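Local coordinates for protein-disulfide isomerase (Novosphingobium aromaticivorans, PDB 3GMF) that probably acts as a thioredoxin-fold protein-disulfide isomerase, rearranging or forming disulfide bonds in other proteins, at residues 136-139 with 140-144; 128-131 with 132-135; 157-161 with 162-166; 171-175 with 176-180. All blocks are in the same frame, centred on the assembly; numbering follows the deposited sequence. Where two conformers were deposited one is given.

Contact 1: residues 136-139 with 140-144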
loop_
_atom_site.group_PDB
_atom_site.type_symbol
_atom_site.label_atom_id
_atom_site.label_comp_id
_atom_site.label_asym_id
_atom_site.label_seq_id
_atom_site.Cartn_x
_atom_site.Cartn_y
_atom_site.Cartn_z
ATOM N N ASP A 136 13.580 -14.705 -5.100
ATOM C CA ASP A 136 13.344 -16.063 -5.604
ATOM C C ASP A 136 12.093 -16.685 -4.979
ATOM O O ASP A 136 11.457 -16.068 -4.119
ATOM C CB ASP A 136 14.583 -16.965 -5.421
ATOM C CG ASP A 136 15.088 -17.016 -3.980
ATOM O OD1 ASP A 136 14.280 -17.179 -3.042
ATOM O OD2 ASP A 136 16.321 -16.911 -3.785
ATOM N N ARG A 137 11.753 -17.897 -5.415
ATOM C CA ARG A 137 10.581 -18.608 -4.915
ATOM C C ARG A 137 10.636 -18.909 -3.404
ATOM O O ARG A 137 9.632 -18.742 -2.715
ATOM C CB ARG A 137 10.333 -19.890 -5.718
ATOM C CG ARG A 137 9.001 -20.577 -5.408
ATOM C CD ARG A 137 8.706 -21.701 -6.383
ATOM N NE ARG A 137 8.079 -21.224 -7.617
ATOM C CZ ARG A 137 6.763 -21.120 -7.803
ATOM N NH1 ARG A 137 5.916 -21.452 -6.833
ATOM N NH2 ARG A 137 6.293 -20.676 -8.962
ATOM N N SER A 138 11.799 -19.325 -2.901
ATOM C CA SER A 138 11.961 -19.670 -1.485
ATOM C C SER A 138 11.781 -18.464 -0.560
ATOM O O SER A 138 11.168 -18.578 0.504
ATOM C CB SER A 138 13.320 -20.343 -1.235
ATOM O OG SER A 138 14.398 -19.483 -1.573
ATOM N N THR A 139 12.324 -17.316 -0.969
ATOM C CA THR A 139 12.166 -16.073 -0.212
ATOM C C THR A 139 10.695 -15.635 -0.251
ATOM O O THR A 139 10.138 -15.233 0.779
ATOM C CB THR A 139 13.084 -14.952 -0.757
ATOM O OG1 THR A 139 14.434 -15.427 -0.801
ATOM C CG2 THR A 139 13.031 -13.694 0.119
ATOM N N LEU A 140 10.066 -15.756 -1.424
ATOM C CA LEU A 140 8.647 -15.373 -1.563
ATOM C C LEU A 140 7.716 -16.320 -0.794
ATOM O O LEU A 140 6.774 -15.860 -0.142
ATOM C CB LEU A 140 8.228 -15.205 -3.038
ATOM C CG LEU A 140 6.779 -14.768 -3.350
ATOM C CD1 LEU A 140 6.379 -13.509 -2.590
ATOM C CD2 LEU A 140 6.562 -14.551 -4.825
ATOM N N ASP A 141 8.004 -17.623 -0.828
ATOM C CA ASP A 141 7.248 -18.614 -0.036
ATOM C C ASP A 141 7.191 -18.285 1.461
ATOM O O ASP A 141 6.120 -18.380 2.068
ATOM C CB ASP A 141 7.833 -20.028 -0.190
ATOM C CG ASP A 141 7.515 -20.662 -1.532
ATOM O OD1 ASP A 141 6.535 -20.248 -2.188
ATOM O OD2 ASP A 141 8.258 -21.587 -1.926
ATOM N N ARG A 142 8.343 -17.921 2.032
ATOM C CA ARG A 142 8.457 -17.565 3.446
ATOM C C ARG A 142 7.617 -16.327 3.735
ATOM O O ARG A 142 6.874 -16.290 4.723
ATOM C CB ARG A 142 9.914 -17.288 3.835
ATOM C CG ARG A 142 10.787 -18.524 3.979
ATOM C CD ARG A 142 12.091 -18.209 4.728
ATOM N NE ARG A 142 12.774 -17.000 4.248
ATOM C CZ ARG A 142 13.634 -16.957 3.228
ATOM N NH1 ARG A 142 13.939 -18.054 2.539
ATOM N NH2 ARG A 142 14.193 -15.802 2.888
ATOM N N CYS A 143 7.723 -15.332 2.861
ATOM C CA CYS A 143 6.965 -14.082 2.960
ATOM C C CYS A 143 5.449 -14.376 2.945
ATOM O O CYS A 143 4.703 -13.872 3.785
ATOM C CB CYS A 143 7.340 -13.055 1.861
ATOM S SG CYS A 143 9.025 -12.343 1.932
ATOM N N LEU A 144 5.011 -15.165 1.968
ATOM C CA LEU A 144 3.579 -15.483 1.835
ATOM C C LEU A 144 2.990 -16.347 2.944
ATOM O O LEU A 144 1.761 -16.423 3.075
ATOM C CB LEU A 144 3.284 -16.169 0.504
ATOM C CG LEU A 144 3.614 -15.419 -0.784
ATOM C CD1 LEU A 144 3.247 -16.315 -1.936
ATOM C CD2 LEU A 144 2.907 -14.059 -0.868
#
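Arg142 folds back over Thr139, three residues before it on the same helix. A bend at the third torsion (chi3 -47°) lays the guanidinium across the preceding turn, where one of its faces covers CA of Thr139, off toward the rim of the group. Arg142 NH2 reaches the methyl side of the threonine, 3.7 Å from Thr139 CG2. Arg142 NH1 lies 3.5 Å from Ser138 O, but at an angle too poor for a hydrogen bond. The hydroxyl of Thr139, with OG1 beside the backbone N (chi1 -54°), also lies near Arg142 NH2, yet its bond goes to the start of the helix, to Asp136 OD1 at 2.8 Å, from out of the carboxylate plane. Thr139 N meets the same OD1 at 2.9 Å, nearly in line with the C-O bond. These two bonds hold the carboxylate against the first turn, where its negative charge is likely to suit the helix dipole; Ser138 OG adds a third in one of its two conformers. Further round, Arg137 and Asp141 pass each other at a slant, Arg137 CG to Asp141 OD2 3.7 Å; their charged ends do not meet, and Arg137 instead makes a cation-pi contact with Tyr127. Cys143 N closes the next turn on Thr139 O, while the cysteine sulfur is joined to Cys73 by a disulfide. The whole is an N-capped alpha-helix: Asp136 caps the first turn of helix 137-144, which the disulfide ties to helix 62-73.

Contact 2: residues 128-131 with 132-135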
loop_
_atom_site.group_PDB
_atom_site.type_symbol
_atom_site.label_atom_id
_atom_site.label_comp_id
_atom_site.label_asym_id
_atom_site.label_seq_id
_atom_site.Cartn_x
_atom_site.Cartn_y
_atom_site.Cartn_z
ATOM N N ASP A 128 6.691 -14.786 -10.710
ATOM C CA ASP A 128 7.373 -14.159 -11.854
ATOM C C ASP A 128 7.640 -12.661 -11.659
ATOM O O ASP A 128 8.743 -12.188 -11.944
ATOM C CB ASP A 128 6.593 -14.395 -13.162
ATOM C CG ASP A 128 6.687 -15.840 -13.663
ATOM O OD1 ASP A 128 7.395 -16.667 -13.047
ATOM O OD2 ASP A 128 6.035 -16.155 -14.683
ATOM N N PHE A 129 6.638 -11.923 -11.168
ATOM C CA PHE A 129 6.779 -10.497 -10.865
ATOM C C PHE A 129 7.958 -10.221 -9.910
ATOM O O PHE A 129 8.754 -9.301 -10.129
ATOM C CB PHE A 129 5.460 -9.945 -10.263
ATOM C CG PHE A 129 5.414 -8.440 -10.144
ATOM C CD1 PHE A 129 4.934 -7.663 -11.195
ATOM C CD2 PHE A 129 5.823 -7.800 -8.975
ATOM C CE1 PHE A 129 4.880 -6.274 -11.091
ATOM C CE2 PHE A 129 5.779 -6.420 -8.869
ATOM C CZ PHE A 129 5.303 -5.652 -9.926
ATOM N N MET A 130 8.071 -11.022 -8.858
ATOM C CA MET A 130 9.106 -10.804 -7.843
ATOM C C MET A 130 10.470 -11.398 -8.212
ATOM O O MET A 130 11.508 -10.906 -7.751
ATOM C CB MET A 130 8.621 -11.282 -6.479
ATOM C CG MET A 130 7.534 -10.363 -5.900
ATOM S SD MET A 130 7.965 -8.610 -5.812
ATOM C CE MET A 130 9.406 -8.652 -4.750
ATOM N N ALA A 131 10.458 -12.436 -9.041
ATOM C CA ALA A 131 11.692 -13.027 -9.591
ATOM C C ALA A 131 12.398 -12.016 -10.480
ATOM O O ALA A 131 13.625 -11.904 -10.450
ATOM C CB ALA A 131 11.388 -14.287 -10.373
ATOM N N ALA A 132 11.611 -11.261 -11.244
ATOM C CA ALA A 132 12.132 -10.180 -12.081
ATOM C C ALA A 132 12.688 -9.005 -11.257
ATOM O O ALA A 132 13.265 -8.071 -11.811
ATOM C CB ALA A 132 11.058 -9.709 -13.057
ATOM N N ARG A 133 12.514 -9.074 -9.935
ATOM C CA ARG A 133 12.996 -8.058 -9.003
ATOM C C ARG A 133 13.886 -8.655 -7.906
ATOM O O ARG A 133 14.034 -8.077 -6.822
ATOM C CB ARG A 133 11.816 -7.304 -8.391
ATOM C CG ARG A 133 11.158 -6.364 -9.368
ATOM C CD ARG A 133 9.785 -5.910 -8.910
ATOM N NE ARG A 133 9.269 -4.907 -9.831
ATOM C CZ ARG A 133 8.625 -5.180 -10.964
ATOM N NH1 ARG A 133 8.382 -6.441 -11.328
ATOM N NH2 ARG A 133 8.215 -4.184 -11.736
ATOM N N GLY A 134 14.460 -9.821 -8.191
ATOM C CA GLY A 134 15.496 -10.396 -7.340
ATOM C C GLY A 134 15.055 -11.362 -6.256
ATOM O O GLY A 134 15.894 -12.056 -5.681
ATOM N N MET A 135 13.750 -11.409 -5.974
ATOM C CA MET A 135 13.208 -12.298 -4.945
ATOM C C MET A 135 12.867 -13.668 -5.536
ATOM O O MET A 135 11.962 -13.782 -6.361
ATOM C CB MET A 135 11.965 -11.670 -4.282
ATOM C CG MET A 135 11.404 -12.458 -3.095
ATOM S SD MET A 135 9.953 -11.737 -2.269
ATOM C CE MET A 135 10.695 -10.424 -1.297
#
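Met130 O is shared by two backbone donors from the turn that follows it: Met135 N at 2.9 Å and, in a weak bond, Arg133 N at 3.0 Å. With Gly134 N bonded to Ala131 O, the Met135 bond completes a Schellman motif that ends the helix. Gly134 is its C-prime residue, at a positive phi (93°) where a beta carbon would collide with the carbonyl oxygen of Arg133. Arg133, just before the glycine, runs its extended chain back along the helix and lays its guanidinium flat on the ring of Phe129. The planes are only 9° apart, NH1 sits over the middle of the ring, and Arg133 CZ is 3.9 Å from the centroid of the Phe129 ring, a cation-pi stack. The same NH1 donates to Phe129 O at 3.1 Å, an acceptor lying in the guanidinium plane; this bond and the stack together fix the rotation of the group. Replacing Arg133 with an alanine would probably leave that ring face without its cation and Phe129 O without this side-chain donor. On the buried side, Met130 CE reaches Met135 CB at 4.0 Å. On the helix itself, Phe129 meets Phe86 of helix 76-88 and, edge-to-face, Trp93; Met130 packs on Leu82 of helix 76-88 and Ile70 of helix 62-73, and Met135 touches Cys73 and, on helix 137-144, Leu140 and Cys143.

Contact 3: residues 157-161 with 162-166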
loop_
_atom_site.group_PDB
_atom_site.type_symbol
_atom_site.label_atom_id
_atom_site.label_comp_id
_atom_site.label_asym_id
_atom_site.label_seq_id
_atom_site.Cartn_x
_atom_site.Cartn_y
_atom_site.Cartn_z
ATOM N N THR A 157 -5.038 -2.158 9.867
ATOM C CA THR A 157 -6.155 -1.783 9.018
ATOM C C THR A 157 -7.394 -1.536 9.885
ATOM O O THR A 157 -8.133 -0.548 9.684
ATOM C CB THR A 157 -6.437 -2.890 7.964
ATOM O OG1 THR A 157 -5.289 -2.994 7.108
ATOM C CG2 THR A 157 -7.689 -2.555 7.116
ATOM N N ASP A 158 -7.607 -2.420 10.856
ATOM C CA ASP A 158 -8.754 -2.281 11.759
ATOM C C ASP A 158 -8.633 -0.959 12.546
ATOM O O ASP A 158 -9.662 -0.315 12.796
ATOM C CB ASP A 158 -8.835 -3.461 12.730
ATOM C CG ASP A 158 -9.316 -4.760 12.069
ATOM O OD1 ASP A 158 -9.807 -4.737 10.903
ATOM O OD2 ASP A 158 -9.186 -5.807 12.739
ATOM N N GLU A 159 -7.411 -0.568 12.918
ATOM C CA GLU A 159 -7.159 0.728 13.630
ATOM C C GLU A 159 -7.611 1.917 12.790
ATOM O O GLU A 159 -8.242 2.851 13.303
ATOM C CB GLU A 159 -5.676 0.885 14.015
ATOM C CG GLU A 159 -5.366 2.065 14.992
ATOM C CD GLU A 159 -5.076 3.423 14.331
ATOM O OE1 GLU A 159 -4.989 3.522 13.089
ATOM O OE2 GLU A 159 -4.934 4.420 15.076
ATOM N N ALA A 160 -7.278 1.880 11.496
ATOM C CA ALA A 160 -7.725 2.906 10.549
ATOM C C ALA A 160 -9.257 2.980 10.445
ATOM O O ALA A 160 -9.845 4.075 10.471
ATOM C CB ALA A 160 -7.108 2.650 9.180
ATOM N N ILE A 161 -9.894 1.818 10.320
ATOM C CA ILE A 161 -11.343 1.720 10.209
ATOM C C ILE A 161 -11.990 2.228 11.508
ATOM O O ILE A 161 -12.889 3.066 11.466
ATOM C CB ILE A 161 -11.771 0.264 9.912
ATOM C CG1 ILE A 161 -11.342 -0.128 8.488
ATOM C CG2 ILE A 161 -13.283 0.081 10.108
ATOM C CD1 ILE A 161 -11.658 -1.592 8.162
ATOM N N ASN A 162 -11.484 1.762 12.647
ATOM C CA ASN A 162 -12.098 2.091 13.939
ATOM C C ASN A 162 -11.859 3.529 14.410
ATOM O O ASN A 162 -12.811 4.226 14.765
ATOM C CB ASN A 162 -11.628 1.138 15.027
ATOM C CG ASN A 162 -12.296 1.437 16.363
ATOM O OD1 ASN A 162 -13.516 1.567 16.432
ATOM N ND2 ASN A 162 -11.501 1.587 17.392
ATOM N N GLN A 163 -10.604 3.964 14.426
ATOM C CA GLN A 163 -10.283 5.317 14.907
ATOM C C GLN A 163 -10.609 6.423 13.918
ATOM O O GLN A 163 -11.024 7.514 14.321
ATOM C CB GLN A 163 -8.819 5.433 15.350
ATOM C CG GLN A 163 -8.477 4.509 16.503
ATOM C CD GLN A 163 -7.257 4.919 17.290
ATOM O OE1 GLN A 163 -6.953 6.105 17.434
ATOM N NE2 GLN A 163 -6.565 3.934 17.840
ATOM N N TYR A 164 -10.440 6.154 12.625
ATOM C CA TYR A 164 -10.498 7.240 11.650
ATOM C C TYR A 164 -11.624 7.160 10.645
ATOM O O TYR A 164 -11.770 8.065 9.819
ATOM C CB TYR A 164 -9.132 7.397 10.971
ATOM C CG TYR A 164 -8.044 7.676 11.972
ATOM C CD1 TYR A 164 -8.114 8.801 12.804
ATOM C CD2 TYR A 164 -6.961 6.815 12.120
ATOM C CE1 TYR A 164 -7.128 9.065 13.736
ATOM C CE2 TYR A 164 -5.966 7.069 13.054
ATOM C CZ TYR A 164 -6.054 8.202 13.859
ATOM O OH TYR A 164 -5.079 8.476 14.793
ATOM N N ASN A 165 -12.418 6.098 10.738
ATOM C CA ASN A 165 -13.550 5.896 9.849
ATOM C C ASN A 165 -13.105 5.801 8.399
ATOM O O ASN A 165 -13.861 6.141 7.488
ATOM C CB ASN A 165 -14.569 7.026 10.014
ATOM C CG ASN A 165 -14.949 7.261 11.462
ATOM O OD1 ASN A 165 -15.305 6.328 12.183
ATOM N ND2 ASN A 165 -14.872 8.513 11.898
ATOM N N VAL A 166 -11.878 5.339 8.184
ATOM C CA VAL A 166 -11.358 5.235 6.813
ATOM C C VAL A 166 -12.219 4.234 6.057
ATOM O O VAL A 166 -12.463 3.101 6.505
ATOM C CB VAL A 166 -9.829 4.858 6.747
ATOM C CG1 VAL A 166 -9.360 4.752 5.284
ATOM C CG2 VAL A 166 -8.988 5.886 7.466
#
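With CG anti to the backbone N (chi1 -169°) and a sharp bend at chi2 (-89°), Glu159 swings its carboxylate forward along helix 147-164 to the side chains of Gln163 and Tyr164. Glu159 OE2 comes 3.2 Å from Gln163 NE2, though the angle is too poor for a hydrogen bond. The carboxylate is also turned steeply to the Tyr164 ring, 69° between planes, with Glu159 OE2 3.5 Å from Tyr164 CE2; CB of Gln163 covers one face of that ring. Glu159 OE1 has a long, weak ion pair with Arg56. An alanine here would probably remove the carboxylate from beside Gln163 and Tyr164 and leave Arg56 without this distant opposite charge. These residues form the C-terminal end of the helix, which closes at Tyr164; Asn165 then takes a left-handed backbone conformation with positive phi. Ala160 O takes the bond from Tyr164 N at 3.1 Å and a weak one from Val166 N at 3.3 Å, which accompanies the chain's turn back towards Ala160. Val166 CG2 lies 4.1 Å from Ala160 CB, and both side chains rest on Phe22 of strand 17-23 and on Phe58.

Contact 4: residues 171-175 with 176-180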
loop_
_atom_site.group_PDB
_atom_site.type_symbol
_atom_site.label_atom_id
_atom_site.label_comp_id
_atom_site.label_asym_id
_atom_site.label_seq_id
_atom_site.Cartn_x
_atom_site.Cartn_y
_atom_site.Cartn_z
ATOM N N SER A 171 -7.034 7.637 1.201
ATOM C CA SER A 171 -7.471 8.694 2.108
ATOM C C SER A 171 -6.241 9.258 2.802
ATOM O O SER A 171 -5.186 8.614 2.833
ATOM C CB SER A 171 -8.485 8.161 3.128
ATOM O OG SER A 171 -9.714 7.810 2.503
ATOM N N PHE A 172 -6.380 10.453 3.385
ATOM C CA PHE A 172 -5.220 11.185 3.882
ATOM C C PHE A 172 -5.509 11.857 5.205
ATOM O O PHE A 172 -6.628 12.281 5.443
ATOM C CB PHE A 172 -4.801 12.248 2.849
ATOM C CG PHE A 172 -4.577 11.685 1.479
ATOM C CD1 PHE A 172 -3.411 10.965 1.208
ATOM C CD2 PHE A 172 -5.537 11.841 0.479
ATOM C CE1 PHE A 172 -3.215 10.407 -0.042
ATOM C CE2 PHE A 172 -5.332 11.294 -0.810
ATOM C CZ PHE A 172 -4.173 10.604 -1.057
ATOM N N MET A 173 -4.484 11.945 6.053
ATOM C CA MET A 173 -4.525 12.867 7.197
ATOM C C MET A 173 -3.336 13.814 7.170
ATOM O O MET A 173 -2.229 13.440 6.757
ATOM C CB MET A 173 -4.561 12.182 8.592
ATOM C CG MET A 173 -5.080 10.753 8.740
ATOM S SD MET A 173 -5.162 10.396 10.556
ATOM C CE MET A 173 -6.620 11.304 10.995
ATOM N N ILE A 174 -3.561 15.055 7.597
ATOM C CA ILE A 174 -2.440 15.978 7.788
ATOM C C ILE A 174 -2.475 16.419 9.238
ATOM O O ILE A 174 -3.522 16.850 9.746
ATOM C CB ILE A 174 -2.451 17.189 6.827
ATOM C CG1 ILE A 174 -2.289 16.751 5.367
ATOM C CG2 ILE A 174 -1.318 18.141 7.177
ATOM C CD1 ILE A 174 -2.395 17.879 4.369
ATOM N N ASP A 175 -1.342 16.230 9.915
ATOM C CA ASP A 175 -1.173 16.609 11.312
ATOM C C ASP A 175 -2.377 16.164 12.167
ATOM O O ASP A 175 -2.943 16.955 12.916
ATOM C CB ASP A 175 -0.887 18.127 11.421
ATOM C CG ASP A 175 0.309 18.580 10.553
ATOM O OD1 ASP A 175 1.190 17.745 10.226
ATOM O OD2 ASP A 175 0.379 19.786 10.206
ATOM N N GLY A 176 -2.790 14.902 11.994
ATOM C CA GLY A 176 -3.886 14.306 12.759
ATOM C C GLY A 176 -5.335 14.520 12.322
ATOM O O GLY A 176 -6.247 13.970 12.934
ATOM N N ILE A 177 -5.552 15.332 11.285
ATOM C CA ILE A 177 -6.899 15.605 10.789
ATOM C C ILE A 177 -7.133 14.794 9.522
ATOM O O ILE A 177 -6.379 14.924 8.556
ATOM C CB ILE A 177 -7.127 17.132 10.524
ATOM C CG1 ILE A 177 -7.199 17.916 11.847
ATOM C CG2 ILE A 177 -8.383 17.386 9.663
ATOM C CD1 ILE A 177 -8.316 17.479 12.811
ATOM N N LEU A 178 -8.175 13.949 9.543
ATOM C CA LEU A 178 -8.559 13.173 8.352
ATOM C C LEU A 178 -9.201 14.129 7.363
ATOM O O LEU A 178 -10.100 14.893 7.720
ATOM C CB LEU A 178 -9.518 12.005 8.662
ATOM C CG LEU A 178 -9.837 11.100 7.458
ATOM C CD1 LEU A 178 -8.707 10.148 7.088
ATOM C CD2 LEU A 178 -11.171 10.345 7.622
ATOM N N LEU A 179 -8.708 14.112 6.129
ATOM C CA LEU A 179 -9.145 15.095 5.164
ATOM C C LEU A 179 -10.427 14.655 4.468
ATOM O O LEU A 179 -10.406 13.744 3.629
ATOM C CB LEU A 179 -8.024 15.366 4.153
ATOM C CG LEU A 179 -6.688 15.803 4.762
ATOM C CD1 LEU A 179 -5.671 16.081 3.616
ATOM C CD2 LEU A 179 -6.829 17.066 5.668
ATOM N N ALA A 180 -11.537 15.305 4.834
ATOM C CA ALA A 180 -12.818 15.139 4.126
ATOM C C ALA A 180 -12.704 15.436 2.627
ATOM O O ALA A 180 -11.962 16.337 2.223
ATOM C CB ALA A 180 -13.896 16.035 4.751
HETATM O O HOH W 1 -8.978 11.595 2.848
HETATM O O HOH W 2 -1.000 13.254 9.723
#
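This is a tight beta hairpin at one edge of the central mixed sheet: strand 171-174 turns directly into the short strand 177-178, the outermost on that side, while the other edge of strand 171-174 pairs with strand 17-23. A type I' turn from Ile174 to Ile177 makes the reversal. Ile174 and Ile177 form the hydrogen-bonded pair, Ile177 N to Ile174 O and Ile174 N to Ile177 O both 3.0 Å; Asp175 and Gly176 at the corner both have positive phi, and a CB on Gly176 would clash with Asp175 O. Leu179 N then donates almost straight (173°) to Phe172 O at 2.9 Å, and a water bridges Phe172 N and Leu179 O. Met173 and Leu178 are the non-hydrogen-bonded pair, their side chains crossing on one face. Because the methionine chain bends at chi3 (76°), Met173 CE turns back over the neighbouring strand, 3.8 Å from Leu178 CB. On the other face Leu179 sends CD1 to Ile174 CD1, also 3.8 Å away, and to Phe172 CB at 4.0 Å. This apolar patch is covered by helix 185-196, through Leu188 and Ile192. At the turn, the Asp175 carboxylate forms a salt bridge with Arg195 of that helix and accepts from Arg18 N. Such a hairpin, packed against the C-terminal helix, is the closing beta-beta-alpha unit of the thioredoxin fold; Phe172 lies near Cys27 and Cys30, without touching them, a CxxC pair at a helix start consistent with a thioredoxin-type active site.

Contacts 1 and 2 adjoin, their centres about 10 Å apart: the turn of 132-135 leads straight into helix 137-144, and Met135 SD packs 3.9 Å from Leu140 CA. Contacts 3 and 4 form a second pair, about 12 Å between centres, in which Tyr164 CD1 meets Met173 CE at 3.4 Å. Contacts 2 and 4 lie on opposite sides of the chain's centre. Each has a buried side (Leu140 and Cys143; Met130 and Met135; Ala160 and Val166; Ser171 to Met173) and an exposed polar or turn side. Polar capping, cation stacking and methionine packing mark contacts 1 and 2, whereas contact 4 relies on strand bonds and apolar packing; contact 3 mixes a polar fringe with a buried alanine-valine touch.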